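Local coordinates for putative esterase (Bacteroides intestinalis DSM 17393, PDB 5VOL), which acts as a ferulic acid esterase of carbohydrate esterase family 1, probably releasing ferulate from arabinoxylan in concert with xylanases, at residues T29-K34 against V69-V74; L47-G52 against S259-C264; D102-K107 against I183-R188. All coordinates share one frame; numbering follows the deposited sequence.

Interaction 1: residues T29-K34 against V69-V74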
loop_
_atom_site.group_PDB
_atom_site.type_symbol
_atom_site.label_atom_id
_atom_site.label_comp_id
_atom_site.label_asym_id
_atom_site.label_seq_id
_atom_site.Cartn_x
_atom_site.Cartn_y
_atom_site.Cartn_z
ATOM N N THR C 29 -24.789 -13.157 -11.485
ATOM C CA THR C 29 -24.867 -12.190 -10.402
ATOM C C THR C 29 -24.299 -10.880 -10.924
ATOM O O THR C 29 -23.211 -10.853 -11.492
ATOM C CB THR C 29 -24.079 -12.660 -9.154
ATOM O OG1 THR C 29 -24.576 -13.931 -8.722
ATOM C CG2 THR C 29 -24.199 -11.656 -8.009
ATOM N N VAL C 30 -25.037 -9.798 -10.760
ATOM C CA VAL C 30 -24.605 -8.538 -11.347
ATOM C C VAL C 30 -24.568 -7.455 -10.278
ATOM O O VAL C 30 -25.431 -7.417 -9.393
ATOM C CB VAL C 30 -25.540 -8.112 -12.509
ATOM C CG1 VAL C 30 -26.984 -8.051 -12.043
ATOM C CG2 VAL C 30 -25.112 -6.771 -13.087
ATOM N N PHE C 31 -23.543 -6.608 -10.340
ATOM C CA PHE C 31 -23.487 -5.405 -9.514
ATOM C C PHE C 31 -24.107 -4.223 -10.262
ATOM O O PHE C 31 -23.719 -3.943 -11.382
ATOM C CB PHE C 31 -22.035 -5.070 -9.134
ATOM C CG PHE C 31 -21.853 -3.674 -8.585
ATOM C CD1 PHE C 31 -21.981 -3.425 -7.222
ATOM C CD2 PHE C 31 -21.563 -2.610 -9.433
ATOM C CE1 PHE C 31 -21.816 -2.132 -6.712
ATOM C CE2 PHE C 31 -21.396 -1.309 -8.934
ATOM C CZ PHE C 31 -21.525 -1.074 -7.573
ATOM N N LEU C 32 -25.049 -3.530 -9.631
ATOM C CA LEU C 32 -25.662 -2.354 -10.232
ATOM C C LEU C 32 -25.295 -1.087 -9.447
ATOM O O LEU C 32 -25.538 -1.012 -8.253
ATOM C CB LEU C 32 -27.180 -2.509 -10.286
ATOM C CG LEU C 32 -27.723 -3.771 -10.977
ATOM C CD1 LEU C 32 -29.219 -3.820 -10.772
ATOM C CD2 LEU C 32 -27.378 -3.764 -12.437
ATOM N N PRO C 33 -24.731 -0.085 -10.131
ATOM C CA PRO C 33 -24.326 1.188 -9.513
ATOM C C PRO C 33 -25.435 1.876 -8.705
ATOM O O PRO C 33 -26.629 1.658 -8.935
ATOM C CB PRO C 33 -23.940 2.054 -10.713
ATOM C CG PRO C 33 -23.582 1.093 -11.789
ATOM C CD PRO C 33 -24.409 -0.139 -11.567
ATOM N N LYS C 34 -25.022 2.732 -7.776
ATOM C CA LYS C 34 -25.940 3.494 -6.940
ATOM C C LYS C 34 -26.897 4.361 -7.764
ATOM O O LYS C 34 -28.044 4.577 -7.367
ATOM C CB LYS C 34 -25.148 4.375 -5.957
ATOM C CG LYS C 34 -26.010 5.256 -5.090
ATOM C CD LYS C 34 -25.174 6.286 -4.303
ATOM C CE LYS C 34 -24.764 5.759 -2.939
ATOM N NZ LYS C 34 -24.132 6.833 -2.106
ATOM N N VAL C 69 -16.287 -2.962 -2.172
ATOM C CA VAL C 69 -15.102 -2.397 -2.796
ATOM C C VAL C 69 -15.504 -1.305 -3.795
ATOM O O VAL C 69 -14.910 -0.225 -3.802
ATOM C CB VAL C 69 -14.256 -3.469 -3.506
ATOM C CG1 VAL C 69 -13.075 -2.823 -4.229
ATOM C CG2 VAL C 69 -13.758 -4.514 -2.504
ATOM N N MET C 70 -16.521 -1.569 -4.622
ATOM C CA MET C 70 -16.999 -0.540 -5.542
ATOM C C MET C 70 -17.523 0.703 -4.818
ATOM O O MET C 70 -17.255 1.826 -5.247
ATOM C CB MET C 70 -18.086 -1.095 -6.470
ATOM C CG MET C 70 -17.550 -1.823 -7.694
ATOM S SD MET C 70 -16.703 -0.726 -8.853
ATOM C CE MET C 70 -18.088 0.185 -9.543
ATOM N N ASP C 71 -18.278 0.520 -3.741
ATOM C CA ASP C 71 -18.819 1.662 -3.014
ATOM C C ASP C 71 -17.693 2.571 -2.499
ATOM O O ASP C 71 -17.798 3.792 -2.572
ATOM C CB ASP C 71 -19.695 1.206 -1.853
ATOM C CG ASP C 71 -21.042 0.648 -2.314
ATOM O OD1 ASP C 71 -21.418 0.871 -3.486
ATOM O OD2 ASP C 71 -21.710 -0.008 -1.491
ATOM N N ARG C 72 -16.615 1.959 -2.002
ATOM C CA ARG C 72 -15.404 2.685 -1.626
ATOM C C ARG C 72 -14.754 3.391 -2.830
ATOM O O ARG C 72 -14.517 4.608 -2.800
ATOM C CB ARG C 72 -14.399 1.724 -0.956
ATOM C CG ARG C 72 -13.017 2.325 -0.718
ATOM C CD ARG C 72 -12.981 3.142 0.582
ATOM N NE ARG C 72 -12.876 2.318 1.789
ATOM C CZ ARG C 72 -13.877 2.069 2.628
ATOM N NH1 ARG C 72 -13.667 1.323 3.706
ATOM N NH2 ARG C 72 -15.084 2.572 2.408
ATOM N N LEU C 73 -14.469 2.649 -3.896
ATOM C CA LEU C 73 -13.691 3.208 -4.989
ATOM C C LEU C 73 -14.508 4.182 -5.852
ATOM O O LEU C 73 -13.952 5.114 -6.440
ATOM C CB LEU C 73 -13.094 2.081 -5.840
ATOM C CG LEU C 73 -12.078 1.228 -5.060
ATOM C CD1 LEU C 73 -11.459 0.132 -5.906
ATOM C CD2 LEU C 73 -10.981 2.097 -4.437
ATOM N N VAL C 74 -15.824 4.000 -5.913
ATOM C CA VAL C 74 -16.652 4.957 -6.643
ATOM C C VAL C 74 -16.671 6.294 -5.888
ATOM O O VAL C 74 -16.556 7.350 -6.498
ATOM C CB VAL C 74 -18.091 4.434 -6.856
ATOM C CG1 VAL C 74 -19.021 5.571 -7.218
ATOM C CG2 VAL C 74 -18.113 3.322 -7.940
#

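Interaction 2: residues L47-G52 against S259-C264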
loop_
_atom_site.group_PDB
_atom_site.type_symbol
_atom_site.label_atom_id
_atom_site.label_comp_id
_atom_site.label_asym_id
_atom_site.label_seq_id
_atom_site.Cartn_x
_atom_site.Cartn_y
_atom_site.Cartn_z
ATOM N N LEU C 47 -17.690 -4.561 -16.715
ATOM C CA LEU C 47 -16.625 -5.501 -16.428
ATOM C C LEU C 47 -17.228 -6.903 -16.261
ATOM O O LEU C 47 -18.071 -7.123 -15.385
ATOM C CB LEU C 47 -15.858 -5.106 -15.151
ATOM C CG LEU C 47 -14.841 -6.139 -14.649
ATOM C CD1 LEU C 47 -13.699 -6.284 -15.642
ATOM C CD2 LEU C 47 -14.295 -5.742 -13.262
ATOM N N TYR C 48 -16.793 -7.845 -17.094
ATOM C CA TYR C 48 -17.133 -9.249 -16.880
ATOM C C TYR C 48 -16.120 -9.827 -15.899
ATOM O O TYR C 48 -14.922 -9.813 -16.141
ATOM C CB TYR C 48 -17.168 -10.014 -18.216
ATOM C CG TYR C 48 -18.305 -9.503 -19.071
ATOM C CD1 TYR C 48 -19.595 -10.002 -18.906
ATOM C CD2 TYR C 48 -18.107 -8.476 -19.991
ATOM C CE1 TYR C 48 -20.656 -9.508 -19.651
ATOM C CE2 TYR C 48 -19.157 -7.975 -20.735
ATOM C CZ TYR C 48 -20.427 -8.501 -20.568
ATOM O OH TYR C 48 -21.479 -8.000 -21.299
ATOM N N LEU C 49 -16.605 -10.294 -14.763
ATOM C CA LEU C 49 -15.713 -10.764 -13.710
ATOM C C LEU C 49 -15.971 -12.254 -13.421
ATOM O O LEU C 49 -16.970 -12.610 -12.805
ATOM C CB LEU C 49 -15.910 -9.921 -12.452
ATOM C CG LEU C 49 -15.028 -10.185 -11.225
ATOM C CD1 LEU C 49 -13.562 -9.955 -11.566
ATOM C CD2 LEU C 49 -15.450 -9.243 -10.111
ATOM N N LEU C 50 -15.036 -13.097 -13.831
ATOM C CA LEU C 50 -15.258 -14.547 -13.892
ATOM C C LEU C 50 -14.737 -15.310 -12.669
ATOM O O LEU C 50 -13.664 -14.985 -12.127
ATOM C CB LEU C 50 -14.602 -15.107 -15.165
ATOM C CG LEU C 50 -14.914 -14.395 -16.485
ATOM C CD1 LEU C 50 -14.240 -15.111 -17.665
ATOM C CD2 LEU C 50 -16.430 -14.260 -16.739
ATOM N N HIS C 51 -15.490 -16.331 -12.246
ATOM C CA HIS C 51 -15.099 -17.138 -11.085
ATOM C C HIS C 51 -14.178 -18.290 -11.466
ATOM O O HIS C 51 -13.926 -18.532 -12.647
ATOM C CB HIS C 51 -16.326 -17.690 -10.351
ATOM C CG HIS C 51 -17.135 -18.657 -11.158
ATOM N ND1 HIS C 51 -16.685 -19.923 -11.478
ATOM C CD2 HIS C 51 -18.370 -18.551 -11.707
ATOM C CE1 HIS C 51 -17.602 -20.548 -12.193
ATOM N NE2 HIS C 51 -18.640 -19.743 -12.339
ATOM N N GLY C 52 -13.679 -18.994 -10.453
ATOM C CA GLY C 52 -12.741 -20.081 -10.663
ATOM C C GLY C 52 -13.430 -21.435 -10.746
ATOM O O GLY C 52 -14.648 -21.527 -10.598
ATOM N N SER C 259 -8.220 -8.544 -2.625
ATOM C CA SER C 259 -7.277 -7.435 -2.668
ATOM C C SER C 259 -6.940 -7.065 -4.125
ATOM O O SER C 259 -6.675 -5.904 -4.425
ATOM C CB SER C 259 -6.011 -7.770 -1.867
ATOM O OG SER C 259 -5.314 -8.857 -2.439
ATOM N N ALA C 260 -6.998 -8.042 -5.035
ATOM C CA ALA C 260 -6.759 -7.777 -6.451
ATOM C C ALA C 260 -7.768 -6.781 -7.024
ATOM O O ALA C 260 -7.446 -5.995 -7.919
ATOM C CB ALA C 260 -6.794 -9.109 -7.265
ATOM N N LEU C 261 -8.992 -6.804 -6.513
ATOM C CA LEU C 261 -10.015 -5.856 -6.961
ATOM C C LEU C 261 -9.593 -4.411 -6.823
ATOM O O LEU C 261 -9.974 -3.573 -7.634
ATOM C CB LEU C 261 -11.312 -6.054 -6.182
ATOM C CG LEU C 261 -12.216 -7.179 -6.651
ATOM C CD1 LEU C 261 -13.442 -7.209 -5.755
ATOM C CD2 LEU C 261 -12.626 -6.944 -8.112
ATOM N N TYR C 262 -8.826 -4.116 -5.774
ATOM C CA TYR C 262 -8.386 -2.756 -5.515
ATOM C C TYR C 262 -7.377 -2.277 -6.553
ATOM O O TYR C 262 -7.158 -1.075 -6.705
ATOM C CB TYR C 262 -7.806 -2.647 -4.091
ATOM C CG TYR C 262 -8.881 -2.508 -3.029
ATOM C CD1 TYR C 262 -9.376 -1.258 -2.693
ATOM C CD2 TYR C 262 -9.419 -3.627 -2.381
ATOM C CE1 TYR C 262 -10.355 -1.105 -1.738
ATOM C CE2 TYR C 262 -10.415 -3.488 -1.416
ATOM C CZ TYR C 262 -10.871 -2.212 -1.103
ATOM O OH TYR C 262 -11.844 -2.019 -0.158
ATOM N N GLN C 263 -6.774 -3.202 -7.287
ATOM C CA GLN C 263 -5.943 -2.819 -8.432
ATOM C C GLN C 263 -6.725 -2.918 -9.746
ATOM O O GLN C 263 -6.572 -2.082 -10.658
ATOM C CB GLN C 263 -4.690 -3.691 -8.487
ATOM C CG GLN C 263 -3.700 -3.327 -7.394
ATOM C CD GLN C 263 -2.863 -4.501 -6.911
ATOM O OE1 GLN C 263 -2.321 -4.459 -5.801
ATOM N NE2 GLN C 263 -2.739 -5.550 -7.740
ATOM N N CYS C 264 -7.565 -3.945 -9.833
ATOM C CA CYS C 264 -8.328 -4.225 -11.054
ATOM C C CYS C 264 -9.333 -3.137 -11.395
ATOM O O CYS C 264 -9.390 -2.683 -12.525
ATOM C CB CYS C 264 -9.058 -5.565 -10.927
ATOM S SG CYS C 264 -10.074 -6.003 -12.362
#

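Interaction 3: residues D102-K107 against I183-R188. With IPA (isopropyl alcohol), chain R.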
loop_
_atom_site.group_PDB
_atom_site.type_symbol
_atom_site.label_atom_id
_atom_site.label_comp_id
_atom_site.label_asym_id
_atom_site.label_seq_id
_atom_site.Cartn_x
_atom_site.Cartn_y
_atom_site.Cartn_z
ATOM N N ASP C 102 -15.739 -23.184 -25.846
ATOM C CA ASP C 102 -16.620 -24.171 -26.471
ATOM C C ASP C 102 -16.042 -25.571 -26.356
ATOM O O ASP C 102 -14.929 -25.847 -26.820
ATOM C CB ASP C 102 -16.873 -23.804 -27.931
ATOM C CG ASP C 102 -18.030 -22.865 -28.085
ATOM O OD1 ASP C 102 -18.582 -22.430 -27.046
ATOM O OD2 ASP C 102 -18.413 -22.565 -29.236
ATOM N N MET C 103 -16.804 -26.438 -25.703
ATOM C CA MET C 103 -16.435 -27.834 -25.528
ATOM C C MET C 103 -17.521 -28.749 -26.120
ATOM O O MET C 103 -18.662 -28.327 -26.303
ATOM C CB MET C 103 -16.216 -28.137 -24.044
ATOM C CG MET C 103 -15.086 -27.294 -23.406
ATOM S SD MET C 103 -15.014 -27.405 -21.610
ATOM C CE MET C 103 -16.567 -26.628 -21.180
ATOM N N PRO C 104 -17.168 -30.006 -26.421
ATOM C CA PRO C 104 -18.163 -30.951 -26.976
ATOM C C PRO C 104 -19.341 -31.167 -26.025
ATOM O O PRO C 104 -19.143 -31.673 -24.921
ATOM C CB PRO C 104 -17.356 -32.241 -27.159
ATOM C CG PRO C 104 -16.180 -32.099 -26.280
ATOM C CD PRO C 104 -15.843 -30.625 -26.283
ATOM N N GLY C 105 -20.536 -30.757 -26.432
ATOM C CA GLY C 105 -21.708 -30.861 -25.578
ATOM C C GLY C 105 -22.010 -29.660 -24.680
ATOM O O GLY C 105 -22.991 -29.668 -23.931
ATOM N N TRP C 106 -21.184 -28.619 -24.767
ATOM C CA TRP C 106 -21.285 -27.477 -23.862
ATOM C C TRP C 106 -20.534 -26.289 -24.472
ATOM O O TRP C 106 -19.360 -26.061 -24.187
ATOM C CB TRP C 106 -20.722 -27.850 -22.487
ATOM C CG TRP C 106 -21.036 -26.874 -21.375
ATOM C CD1 TRP C 106 -20.181 -25.966 -20.806
ATOM C CD2 TRP C 106 -22.290 -26.718 -20.707
ATOM N NE1 TRP C 106 -20.831 -25.261 -19.816
ATOM C CE2 TRP C 106 -22.127 -25.700 -19.741
ATOM C CE3 TRP C 106 -23.537 -27.338 -20.833
ATOM C CZ2 TRP C 106 -23.162 -25.298 -18.905
ATOM C CZ3 TRP C 106 -24.562 -26.943 -20.005
ATOM C CH2 TRP C 106 -24.373 -25.930 -19.054
ATOM N N LYS C 107 -21.220 -25.553 -25.336
ATOM C CA LYS C 107 -20.596 -24.502 -26.104
ATOM C C LYS C 107 -20.727 -23.194 -25.316
ATOM O O LYS C 107 -21.523 -22.323 -25.662
ATOM C CB LYS C 107 -21.243 -24.402 -27.492
ATOM C CG LYS C 107 -21.275 -25.744 -28.240
ATOM C CD LYS C 107 -21.358 -25.570 -29.752
ATOM C CE LYS C 107 -22.517 -24.711 -30.134
ATOM N NZ LYS C 107 -22.357 -24.104 -31.494
ATOM N N ILE C 183 -14.362 -33.139 -16.414
ATOM C CA ILE C 183 -13.080 -32.574 -15.965
ATOM C C ILE C 183 -11.996 -32.838 -17.014
ATOM O O ILE C 183 -11.205 -31.943 -17.335
ATOM C CB ILE C 183 -12.653 -33.113 -14.572
ATOM C CG1 ILE C 183 -11.431 -32.351 -14.042
ATOM C CG2 ILE C 183 -12.355 -34.622 -14.613
ATOM C CD1 ILE C 183 -11.616 -30.841 -13.999
ATOM N N ALA C 184 -12.005 -34.033 -17.606
ATOM C CA ALA C 184 -11.092 -34.350 -18.713
ATOM C C ALA C 184 -11.342 -33.473 -19.920
ATOM O O ALA C 184 -10.411 -33.093 -20.620
ATOM C CB ALA C 184 -11.219 -35.829 -19.125
ATOM N N ILE C 185 -12.605 -33.175 -20.187
ATOM C CA ILE C 185 -12.948 -32.356 -21.330
ATOM C C ILE C 185 -12.422 -30.921 -21.103
ATOM O O ILE C 185 -11.851 -30.299 -22.003
ATOM C CB ILE C 185 -14.467 -32.359 -21.571
ATOM C CG1 ILE C 185 -14.935 -33.794 -21.924
ATOM C CG2 ILE C 185 -14.825 -31.414 -22.676
ATOM C CD1 ILE C 185 -16.444 -33.964 -22.089
ATOM N N LEU C 186 -12.615 -30.414 -19.891
ATOM C CA LEU C 186 -12.098 -29.088 -19.531
ATOM C C LEU C 186 -10.587 -29.057 -19.693
ATOM O O LEU C 186 -10.030 -28.116 -20.262
ATOM C CB LEU C 186 -12.487 -28.721 -18.099
ATOM C CG LEU C 186 -11.766 -27.493 -17.520
ATOM C CD1 LEU C 186 -12.039 -26.268 -18.392
ATOM C CD2 LEU C 186 -12.165 -27.250 -16.070
ATOM N N THR C 187 -9.930 -30.102 -19.207
ATOM C CA THR C 187 -8.475 -30.176 -19.244
ATOM C C THR C 187 -7.971 -30.059 -20.676
ATOM O O THR C 187 -7.096 -29.235 -20.963
ATOM C CB THR C 187 -7.978 -31.463 -18.587
ATOM O OG1 THR C 187 -8.333 -31.427 -17.206
ATOM C CG2 THR C 187 -6.466 -31.584 -18.692
ATOM N N ARG C 188 -8.552 -30.836 -21.585
ATOM C CA ARG C 188 -8.175 -30.750 -22.997
ATOM C C ARG C 188 -8.423 -29.362 -23.569
ATOM O O ARG C 188 -7.609 -28.858 -24.336
ATOM C CB ARG C 188 -8.936 -31.786 -23.840
ATOM C CG ARG C 188 -8.594 -33.234 -23.501
ATOM C CD ARG C 188 -9.041 -34.184 -24.629
ATOM N NE ARG C 188 -10.477 -34.127 -24.921
ATOM C CZ ARG C 188 -11.400 -34.874 -24.313
ATOM N NH1 ARG C 188 -11.053 -35.727 -23.351
ATOM N NH2 ARG C 188 -12.676 -34.761 -24.661
HETATM C C1 IPA R . -6.467 -27.903 -13.303
HETATM C C2 IPA R . -7.440 -28.694 -14.186
HETATM C C3 IPA R . -7.944 -27.885 -15.380
HETATM O O2 IPA R . -6.791 -29.836 -14.700
#

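Interaction 1: residues T29-K34 against V69-V74
F31, near the end of strand 24-32, and M70, in helix 66-76, face one another with their CA atoms 9.0 Å apart, and no backbone hydrogen bond joins the two segments, so side chains alone span the gap. The phenyl ring offers a face at its outer end, where CZ lies 3.6 Å from CB of M70. With CG anti to the carbonyl carbon (chi1 -84°), M70 lays CG over that face, 4.2 Å from the ring centroid and 17° off the normal, a CH-pi contact. Bends at chi2 and chi3 then curl the terminal methyl round, so that CE ends 3.7 Å from CE2 of F31. The sulfur stands obliquely, SD 5.3 Å from the centroid, in a Met-aromatic contact. At the ring edge lies the D71 carboxylate, with OD1 4.4 Å from F31 CE1; its polar bonds go elsewhere, OD1 to S10 and OD2 to a salt bridge with K67. Both F31 and M70 also touch I84 of the adjacent strand 83-87. A helix packed on the central sheet in this way is characteristic of the layered alpha/beta-hydrolase fold; here a CH-pi and Met-aromatic pair makes the join.

Interaction 2: residues L47-G52 against S259-C264
L49 and L261 meet methyl to methyl, CD2 against CD2 at 4.2 Å, while one step further along L47 does the same with a thiol, its CD2 lying 4.3 Å from SG of C264. The two pairs illustrate how a strand and a helix mesh: residues two apart on the strand share one face, residues three apart on the helix share another. CA of L47 is 10.0 Å from CA of C264, and that of L49 is 10.1 Å from CA of L261, so the two pairs are almost equally spaced, with the chain order reversed across the contact.

Within the first pair the side chains slant across each other. L49 holds CG anti to its own backbone nitrogen (chi1 -177°), which carries the isobutyl group out toward the helix. L261 starts differently: its CB does not aim at the strand, and chi1 of -81° swings the branch back until CD2 reaches it. C264 is extended, with SG directed at the strand. Contacts made through branch ends, with no hydrogen bond between the segments, describe plain apolar core packing.

Just beyond the strand, ND1 of H51 gives a hydrogen bond of 2.7 Å to O of G52, the acceptor lying close to the ring plane. A His-Gly pair after this strand is consistent with the oxyanion-hole loop of alpha/beta hydrolases.

Around the contact the layers close in: V66 of helix 66-76 touches both L49 and L261, I84 of strand 83-87 touches L49, and on the other flanking strand, 133-138, A134 packs on L47 and A136 on C264. Helix 254-271 thus lies over the central strands, beside helix 66-76.

Interaction 3: residues D102-K107 against I183-R188
A single methyl carries most of this contact: CG2 of I185 receives both M103 and P104, two successive residues of a tight hairpin. It lies 3.8 Å from CB of M103 and equally 3.8 Å from CD of P104, with the proline ring and the isoleucine slipping past each other in opposite directions. With CG2 anti to the backbone nitrogen, I185 turns this branch out from its helix toward the hairpin. M103 reaches further, and its SD comes within 4.0 Å of CA of L186, so that the thioether rests on the helix backbone.

The hairpin owes its shape to a type II turn from M103 to W106, closed by backbone bonds in both directions between those two residues. G105 sits where phi is 90°, and a CB there would collide with the carbonyl oxygen of P104. W106 itself stacks on W97, whose loop also meets I185.

Along the helix, T187 is placed with chi1 near -64°, which brings OG1 back to O of I183 at 2.9 Å, above the carbonyl plane and on the face opposite to the T187 amide nitrogen. The same hydroxyl accepts a weak bond of 3.3 Å from O2 of an isopropyl alcohol, probably left from crystallisation. A valine in its place would probably deprive I183 O of its second donor and leave the alcohol without this polar mate.

The hairpin and helix are therefore joined purely by apolar packing: hydrogen bonds shape each partner internally, whereas their fit depends on the methyl, thioether and proline surfaces.

Interactions 1 and 2 both pack a helix on the large mixed sheet, and they touch: V69 and L73 lie against Y262, and V69 also meets L261, so helices 66-76 and 254-271 pack side by side where the two contacts meet. Interaction 2, nearest the centre of the chain, is the plainest, aliphatic groups and a thiol alone; interaction 1, further out, adds an aromatic ring, with a carboxylate at its edge. Interaction 3 stands apart, its centre about 33 Å from that of interaction 1 and 24 Å from that of interaction 2. It joins a small hairpin to helix 182-192 rather than a helix to the main sheet, and mixes buried residues with an exposed proline. None of the three has a hydrogen bond between its segments.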